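PDB 3GBH: NAD(P)H-flavin oxidoreductase from Staphylococcus epidermidis ATCC 12228, which probably catalyses the NAD(P)H-dependent reduction of flavin or nitro compounds through a bound flavin mononucleotide. Local coordinates for residues Val49-Trp54 with Pro125-Leu130; Leu92-Lys97 with Asp137-Asp142. One frame throughout, in Å; residues are numbered along the deposited sequence.

Interaction 1: residues Val49-Trp54 with Pro125-Leu130; sequences VNMQPW and PYYKNL. With FMN (flavin mononucleotide), chain E.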
loop_
_atom_site.group_PDB
_atom_site.type_symbol
_atom_site.label_atom_id
_atom_site.label_comp_id
_atom_site.label_asym_id
_atom_site.label_seq_id
_atom_site.Cartn_x
_atom_site.Cartn_y
_atom_site.Cartn_z
ATOM N N VAL B 49 13.143 18.115 -25.518
ATOM C CA VAL B 49 12.317 18.511 -26.681
ATOM C C VAL B 49 12.026 17.397 -27.692
ATOM O O VAL B 49 11.803 17.665 -28.870
ATOM C CB VAL B 49 12.820 19.821 -27.364
ATOM C CG1 VAL B 49 12.573 21.001 -26.397
ATOM C CG2 VAL B 49 14.284 19.742 -27.741
ATOM N N ASN B 50 11.976 16.160 -27.191
ATOM C CA ASN B 50 11.747 14.980 -28.007
ATOM C C ASN B 50 12.697 14.848 -29.199
ATOM O O ASN B 50 12.331 14.288 -30.235
ATOM C CB ASN B 50 10.291 14.939 -28.467
ATOM C CG ASN B 50 9.848 13.546 -28.884
ATOM O OD1 ASN B 50 10.320 12.533 -28.344
ATOM N ND2 ASN B 50 8.946 13.488 -29.856
HETATM N N MSE B 51 13.925 15.317 -29.030
HETATM C CA MSE B 51 14.842 15.390 -30.157
HETATM C C MSE B 51 15.603 14.098 -30.351
HETATM O O MSE B 51 16.250 13.952 -31.358
HETATM C CB MSE B 51 15.777 16.580 -30.031
HETATM C CG MSE B 51 16.297 17.066 -31.365
HETATM SE SE MSE B 51 14.887 17.811 -32.485
HETATM C CE MSE B 51 14.543 19.429 -31.483
ATOM N N GLN B 52 15.521 13.158 -29.410
ATOM C CA GLN B 52 15.969 11.790 -29.664
ATOM C C GLN B 52 17.383 11.735 -30.267
ATOM O O GLN B 52 17.576 11.242 -31.357
ATOM C CB GLN B 52 14.972 11.134 -30.598
ATOM C CG GLN B 52 13.578 11.047 -30.002
ATOM C CD GLN B 52 12.560 10.673 -31.041
ATOM O OE1 GLN B 52 12.575 9.544 -31.584
ATOM N NE2 GLN B 52 11.707 11.633 -31.386
ATOM N N PRO B 53 18.386 12.247 -29.540
ATOM C CA PRO B 53 19.732 12.376 -30.116
ATOM C C PRO B 53 20.582 11.084 -30.124
ATOM O O PRO B 53 21.767 11.099 -30.560
ATOM C CB PRO B 53 20.369 13.400 -29.206
ATOM C CG PRO B 53 19.796 13.082 -27.840
ATOM C CD PRO B 53 18.341 12.697 -28.140
ATOM N N TRP B 54 20.008 9.985 -29.650
ATOM C CA TRP B 54 20.758 8.752 -29.483
ATOM C C TRP B 54 20.952 8.068 -30.817
ATOM O O TRP B 54 20.047 8.063 -31.659
ATOM C CB TRP B 54 20.055 7.790 -28.538
ATOM C CG TRP B 54 18.561 7.748 -28.694
ATOM C CD1 TRP B 54 17.861 7.241 -29.742
ATOM C CD2 TRP B 54 17.590 8.270 -27.774
ATOM N NE1 TRP B 54 16.511 7.375 -29.519
ATOM C CE2 TRP B 54 16.320 8.018 -28.322
ATOM C CE3 TRP B 54 17.676 8.911 -26.538
ATOM C CZ2 TRP B 54 15.148 8.395 -27.682
ATOM C CZ3 TRP B 54 16.515 9.289 -25.898
ATOM C CH2 TRP B 54 15.273 9.029 -26.454
ATOM N N PRO B 125 16.514 27.894 -32.617
ATOM C CA PRO B 125 17.533 28.867 -32.189
ATOM C C PRO B 125 18.188 28.520 -30.852
ATOM O O PRO B 125 19.354 28.817 -30.630
ATOM C CB PRO B 125 16.745 30.174 -32.059
ATOM C CG PRO B 125 15.538 29.989 -32.937
ATOM C CD PRO B 125 15.210 28.524 -32.870
ATOM N N TYR B 126 17.439 27.906 -29.964
ATOM C CA TYR B 126 17.979 27.537 -28.663
ATOM C C TYR B 126 19.015 26.417 -28.814
ATOM O O TYR B 126 20.160 26.573 -28.378
ATOM C CB TYR B 126 16.846 27.197 -27.687
ATOM C CG TYR B 126 17.284 26.480 -26.443
ATOM C CD1 TYR B 126 18.145 27.074 -25.522
ATOM C CD2 TYR B 126 16.812 25.194 -26.169
ATOM C CE1 TYR B 126 18.542 26.377 -24.372
ATOM C CE2 TYR B 126 17.198 24.513 -25.057
ATOM C CZ TYR B 126 18.058 25.101 -24.158
ATOM O OH TYR B 126 18.411 24.359 -23.044
ATOM N N TYR B 127 18.645 25.337 -29.495
ATOM C CA TYR B 127 19.550 24.178 -29.685
ATOM C C TYR B 127 20.747 24.522 -30.565
ATOM O O TYR B 127 21.867 24.080 -30.290
ATOM C CB TYR B 127 18.779 22.955 -30.256
ATOM C CG TYR B 127 18.385 21.904 -29.203
ATOM C CD1 TYR B 127 17.985 22.278 -27.927
ATOM C CD2 TYR B 127 18.420 20.535 -29.500
ATOM C CE1 TYR B 127 17.676 21.339 -26.949
ATOM C CE2 TYR B 127 18.103 19.576 -28.534
ATOM C CZ TYR B 127 17.714 20.000 -27.259
ATOM O OH TYR B 127 17.420 19.082 -26.294
ATOM N N LYS B 128 20.529 25.308 -31.610
ATOM C CA LYS B 128 21.609 25.641 -32.535
ATOM C C LYS B 128 22.641 26.557 -31.913
ATOM O O LYS B 128 23.746 26.674 -32.427
ATOM C CB LYS B 128 21.071 26.316 -33.810
ATOM C CG LYS B 128 20.325 25.375 -34.739
ATOM C CD LYS B 128 19.818 26.131 -35.969
ATOM C CE LYS B 128 19.204 25.203 -37.006
ATOM N NZ LYS B 128 18.541 25.976 -38.137
ATOM N N ASN B 129 22.277 27.237 -30.833
ATOM C CA ASN B 129 23.196 28.161 -30.209
ATOM C C ASN B 129 23.803 27.669 -28.874
ATOM O O ASN B 129 24.582 28.390 -28.265
ATOM C CB ASN B 129 22.510 29.502 -30.049
ATOM C CG ASN B 129 22.343 30.209 -31.360
ATOM O OD1 ASN B 129 23.291 30.770 -31.869
ATOM N ND2 ASN B 129 21.123 30.191 -31.921
ATOM N N LEU B 130 23.479 26.445 -28.451
ATOM C CA LEU B 130 24.124 25.829 -27.307
ATOM C C LEU B 130 25.604 25.595 -27.561
ATOM O O LEU B 130 25.999 25.227 -28.659
ATOM C CB LEU B 130 23.484 24.458 -26.982
ATOM C CG LEU B 130 22.123 24.453 -26.302
ATOM C CD1 LEU B 130 21.493 23.044 -26.398
ATOM C CD2 LEU B 130 22.257 24.873 -24.861
HETATM N N1 FMN E . 9.346 18.901 -20.551
HETATM C C2 FMN E . 8.954 20.138 -20.078
HETATM O O2 FMN E . 7.742 20.429 -20.065
HETATM N N3 FMN E . 9.910 21.044 -19.638
HETATM C C4 FMN E . 11.263 20.739 -19.651
HETATM O O4 FMN E . 12.061 21.597 -19.232
HETATM C C4A FMN E . 11.678 19.481 -20.147
HETATM N N5 FMN E . 13.021 19.132 -20.227
HETATM C C5A FMN E . 13.358 17.803 -20.437
HETATM C C6 FMN E . 14.660 17.365 -20.205
HETATM C C7 FMN E . 15.027 16.055 -20.378
HETATM C C7M FMN E . 16.439 15.606 -20.100
HETATM C C8 FMN E . 14.078 15.144 -20.804
HETATM C C8M FMN E . 14.473 13.711 -20.971
HETATM C C9 FMN E . 12.776 15.551 -21.038
HETATM C C9A FMN E . 12.391 16.891 -20.869
HETATM N N10 FMN E . 11.086 17.335 -21.094
HETATM C C10 FMN E . 10.706 18.575 -20.616
HETATM C "C1'" FMN E . 10.001 16.350 -21.514
HETATM C "C2'" FMN E . 10.161 16.037 -22.994
HETATM O "O2'" FMN E . 9.585 17.059 -23.797
HETATM C "C3'" FMN E . 9.441 14.733 -23.298
HETATM O "O3'" FMN E . 10.028 13.689 -22.568
HETATM C "C4'" FMN E . 9.421 14.401 -24.782
HETATM O "O4'" FMN E . 8.615 15.403 -25.383
HETATM C "C5'" FMN E . 8.854 12.998 -24.994
HETATM O "O5'" FMN E . 7.502 12.894 -24.510
HETATM P P FMN E . 7.120 11.805 -23.396
HETATM O O1P FMN E . 5.648 11.966 -23.032
HETATM O O2P FMN E . 7.987 12.029 -22.181
HETATM O O3P FMN E . 7.384 10.417 -23.842
#
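V49 and Y127 reach for each other from opposite directions, and they meet where one methyl of the valine lands on the phenol end of the tyrosine. The closest approach is CG2 of V49 to CZ of Y127, 3.5 Å, and the same methyl lies 3.5 Å from the hydroxyl OH of Y127. It comes at the ring obliquely. M51, a selenomethionine, takes the neighbouring stretch of the ring: its CB stands 4.1 Å from CE2 of Y127, the two side chains sliding past one another in opposite directions. A chi1 of -155° puts CG of M51 anti to the backbone N and near CE2 of Y127, at 4.2 Å; the chain then bends at the next two torsions. No hydrogen bond crosses between 49-54 and 125-130; the phenol hydroxyl of Y127 is bonded instead to S48 OG, just ahead of V49. In this nitroreductase-family fold the contact fastens the loop between helix 32-42 and strand 54-59 to the C-terminal end of helix 113-128, whose W122 and I123 also pack on V49. Y127 in turn packs on I138 of helix 132-156, and the backbone O of V49 is hydrogen-bonded to the hydroxyl of Y102. The same loop also meets the flavin: the side chain of N50 leaves the backbone heading away from helix 113-128 and puts CB 3.5 Å from the ribityl oxygen O4' of FMN. The amide ND2 of N50 is bonded to the backbone O of V202 of the second subunit. Within the loop, NE2 of Q52 gives a hydrogen bond to O of N50 (3.0 Å, N-H...O angle 163°), reaching it from above the carbonyl plane.

Interaction 2: residues Leu92-Lys97 with Asp137-Asp142; sequences LQNYEK and DIVNID. With FMN (flavin mononucleotide), chain E.
Helix 132-156, which carries the I141 and D142 part of the FMN pocket, also packs through V139 on L92 and N94 of the loop that leaves strand 84-91. The two methyls of V139 divide the work. CG1 of V139 sits 3.4 Å from the amide nitrogen ND2 of N94, while CG2 of V139 lies 4.1 Å from CD2 of L92, whose side chain crosses the valine at about a right angle. The first of these is packing against a polar group: ND2 of N94 has its hydrogen-bond partner in the backbone O of D91, at the end of strand 84-91. With chi1 at 52°, CG of N94 lies between the backbone N and the carbonyl carbon, and the amide extends toward the helix, bringing ND2 up against the valine methyl while it still bonds to D91. No hydrogen bond joins the two segments. V184 of strand 183-192 touches both L92 and V139, tying this small apolar patch to the central sheet. Two and three residues further along the helix, I141 and D142 touch the cofactor: CG2 of I141 is 3.9 Å from the flavin methyl C7M, and OD1 of D142 is 3.6 Å from that same C7M. The carboxylate oxygen OD1 of D142 also accepts a hydrogen bond from the backbone N of S48, so it links the helix to another wall of the pocket. Residues of the second subunit, among them K22 and R203, bind the same FMN by hydrogen bonds, a cofactor site built from two chains as is characteristic of the dimeric flavin-dependent nitroreductase family.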
loop_
_atom_site.group_PDB
_atom_site.type_symbol
_atom_site.label_atom_id
_atom_site.label_comp_id
_atom_site.label_asym_id
_atom_site.label_seq_id
_atom_site.Cartn_x
_atom_site.Cartn_y
_atom_site.Cartn_z
ATOM N N LEU B 92 25.446 15.563 -31.642
ATOM C CA LEU B 92 25.540 16.969 -31.201
ATOM C C LEU B 92 24.809 17.922 -32.147
ATOM O O LEU B 92 24.608 19.090 -31.793
ATOM C CB LEU B 92 27.020 17.406 -31.096
ATOM C CG LEU B 92 27.901 16.655 -30.097
ATOM C CD1 LEU B 92 29.370 17.108 -30.243
ATOM C CD2 LEU B 92 27.416 16.862 -28.682
ATOM N N GLN B 93 24.425 17.431 -33.334
ATOM C CA GLN B 93 23.563 18.167 -34.285
ATOM C C GLN B 93 22.196 17.511 -34.442
ATOM O O GLN B 93 21.602 17.475 -35.530
ATOM C CB GLN B 93 24.265 18.308 -35.626
ATOM C CG GLN B 93 25.568 19.096 -35.528
ATOM C CD GLN B 93 26.356 19.064 -36.803
ATOM O OE1 GLN B 93 25.813 19.274 -37.871
ATOM N NE2 GLN B 93 27.654 18.813 -36.697
ATOM N N ASN B 94 21.664 17.045 -33.316
ATOM C CA ASN B 94 20.442 16.297 -33.290
ATOM C C ASN B 94 19.232 17.049 -33.854
ATOM O O ASN B 94 18.243 16.417 -34.267
ATOM C CB ASN B 94 20.154 15.818 -31.865
ATOM C CG ASN B 94 20.203 16.931 -30.846
ATOM O OD1 ASN B 94 19.348 17.796 -30.866
ATOM N ND2 ASN B 94 21.208 16.908 -29.924
ATOM N N TYR B 95 19.317 18.384 -33.835
ATOM C CA TYR B 95 18.243 19.277 -34.306
ATOM C C TYR B 95 18.085 19.201 -35.820
ATOM O O TYR B 95 17.086 19.656 -36.377
ATOM C CB TYR B 95 18.514 20.731 -33.893
ATOM C CG TYR B 95 19.913 21.184 -34.241
ATOM C CD1 TYR B 95 20.248 21.518 -35.540
ATOM C CD2 TYR B 95 20.922 21.188 -33.276
ATOM C CE1 TYR B 95 21.525 21.889 -35.859
ATOM C CE2 TYR B 95 22.184 21.564 -33.584
ATOM C CZ TYR B 95 22.496 21.897 -34.876
ATOM O OH TYR B 95 23.791 22.269 -35.184
ATOM N N GLU B 96 19.056 18.599 -36.499
ATOM C CA GLU B 96 18.887 18.351 -37.930
ATOM C C GLU B 96 17.702 17.420 -38.223
ATOM O O GLU B 96 17.222 17.410 -39.339
ATOM C CB GLU B 96 20.180 17.825 -38.581
ATOM C CG GLU B 96 21.332 18.819 -38.585
ATOM C CD GLU B 96 21.136 19.986 -39.546
ATOM O OE1 GLU B 96 20.313 19.866 -40.464
ATOM O OE2 GLU B 96 21.798 21.024 -39.376
ATOM N N LYS B 97 17.239 16.651 -37.239
ATOM C CA LYS B 97 16.034 15.796 -37.390
ATOM C C LYS B 97 14.725 16.428 -36.909
ATOM O O LYS B 97 13.660 15.777 -36.912
ATOM C CB LYS B 97 16.250 14.440 -36.668
ATOM C CG LYS B 97 17.359 13.564 -37.355
ATOM C CD LYS B 97 17.263 12.122 -36.927
ATOM C CE LYS B 97 18.423 11.275 -37.480
ATOM N NZ LYS B 97 18.514 11.314 -38.944
ATOM N N ASP B 137 26.226 17.561 -22.694
ATOM C CA ASP B 137 25.466 17.228 -21.483
ATOM C C ASP B 137 24.060 16.725 -21.858
ATOM O O ASP B 137 23.574 15.719 -21.321
ATOM C CB ASP B 137 25.331 18.435 -20.550
ATOM C CG ASP B 137 26.633 18.837 -19.864
ATOM O OD1 ASP B 137 27.629 18.087 -19.910
ATOM O OD2 ASP B 137 26.629 19.950 -19.274
ATOM N N ILE B 138 23.415 17.413 -22.787
ATOM C CA ILE B 138 22.050 17.044 -23.190
ATOM C C ILE B 138 22.021 15.648 -23.780
ATOM O O ILE B 138 21.160 14.836 -23.435
ATOM C CB ILE B 138 21.447 18.048 -24.208
ATOM C CG1 ILE B 138 21.133 19.388 -23.514
ATOM C CG2 ILE B 138 20.161 17.468 -24.876
ATOM C CD1 ILE B 138 20.617 20.482 -24.457
ATOM N N VAL B 139 22.946 15.365 -24.684
ATOM C CA VAL B 139 22.902 14.077 -25.381
ATOM C C VAL B 139 23.334 12.926 -24.449
ATOM O O VAL B 139 22.807 11.815 -24.570
ATOM C CB VAL B 139 23.643 14.107 -26.724
ATOM C CG1 VAL B 139 23.124 15.295 -27.587
ATOM C CG2 VAL B 139 25.183 14.169 -26.561
ATOM N N ASN B 140 24.264 13.189 -23.535
ATOM C CA ASN B 140 24.666 12.189 -22.526
ATOM C C ASN B 140 23.483 11.793 -21.677
ATOM O O ASN B 140 23.251 10.605 -21.439
ATOM C CB ASN B 140 25.785 12.698 -21.605
ATOM C CG ASN B 140 27.155 12.643 -22.247
ATOM O OD1 ASN B 140 27.368 11.913 -23.207
ATOM N ND2 ASN B 140 28.085 13.459 -21.743
ATOM N N ILE B 141 22.740 12.799 -21.215
ATOM C CA ILE B 141 21.570 12.567 -20.393
ATOM C C ILE B 141 20.501 11.812 -21.177
ATOM O O ILE B 141 20.026 10.772 -20.706
ATOM C CB ILE B 141 20.997 13.878 -19.765
ATOM C CG1 ILE B 141 22.008 14.482 -18.762
ATOM C CG2 ILE B 141 19.656 13.614 -19.108
ATOM C CD1 ILE B 141 21.754 15.953 -18.425
ATOM N N ASP B 142 20.132 12.298 -22.367
ATOM C CA ASP B 142 19.032 11.675 -23.096
ATOM C C ASP B 142 19.390 10.234 -23.427
ATOM O O ASP B 142 18.566 9.360 -23.267
ATOM C CB ASP B 142 18.712 12.409 -24.400
ATOM C CG ASP B 142 18.043 13.769 -24.199
ATOM O OD1 ASP B 142 17.410 14.004 -23.153
ATOM O OD2 ASP B 142 18.136 14.596 -25.143
HETATM N N1 FMN E . 9.346 18.901 -20.551
HETATM C C2 FMN E . 8.954 20.138 -20.078
HETATM O O2 FMN E . 7.742 20.429 -20.065
HETATM N N3 FMN E . 9.910 21.044 -19.638
HETATM C C4 FMN E . 11.263 20.739 -19.651
HETATM O O4 FMN E . 12.061 21.597 -19.232
HETATM C C4A FMN E . 11.678 19.481 -20.147
HETATM N N5 FMN E . 13.021 19.132 -20.227
HETATM C C5A FMN E . 13.358 17.803 -20.437
HETATM C C6 FMN E . 14.660 17.365 -20.205
HETATM C C7 FMN E . 15.027 16.055 -20.378
HETATM C C7M FMN E . 16.439 15.606 -20.100
HETATM C C8 FMN E . 14.078 15.144 -20.804
HETATM C C8M FMN E . 14.473 13.711 -20.971
HETATM C C9 FMN E . 12.776 15.551 -21.038
HETATM C C9A FMN E . 12.391 16.891 -20.869
HETATM N N10 FMN E . 11.086 17.335 -21.094
HETATM C C10 FMN E . 10.706 18.575 -20.616
HETATM C "C1'" FMN E . 10.001 16.350 -21.514
HETATM C "C2'" FMN E . 10.161 16.037 -22.994
HETATM O "O2'" FMN E . 9.585 17.059 -23.797
HETATM C "C3'" FMN E . 9.441 14.733 -23.298
HETATM O "O3'" FMN E . 10.028 13.689 -22.568
HETATM C "C4'" FMN E . 9.421 14.401 -24.782
HETATM O "O4'" FMN E . 8.615 15.403 -25.383
HETATM C "C5'" FMN E . 8.854 12.998 -24.994
HETATM O "O5'" FMN E . 7.502 12.894 -24.510
HETATM P P FMN E . 7.120 11.805 -23.396
HETATM O O1P FMN E . 5.648 11.966 -23.032
HETATM O O2P FMN E . 7.987 12.029 -22.181
HETATM O O3P FMN E . 7.384 10.417 -23.842
#

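Both contacts are small and mostly buried, with centres about 6 Å apart; all three touching residues of interaction 2 are buried, whereas V49 of interaction 1 is partly exposed. Interaction 1 joins the loop 49-54 to the end of helix 113-128; interaction 2 joins the loop 92-97 to helix 132-156, the next helix in the chain. N94 connects them, its OD1 lying 3.2 Å from both CG of M51 and CE2 of Y127. Interaction 2 sits nearer the chain's centre, against the sheet, and sets V139's methyls against a leucine methyl and an amide; interaction 1 rests on an aromatic ring. Neighbouring residues reach FMN: N50 at the ribityl chain, I141 and D142 at the ring methyls.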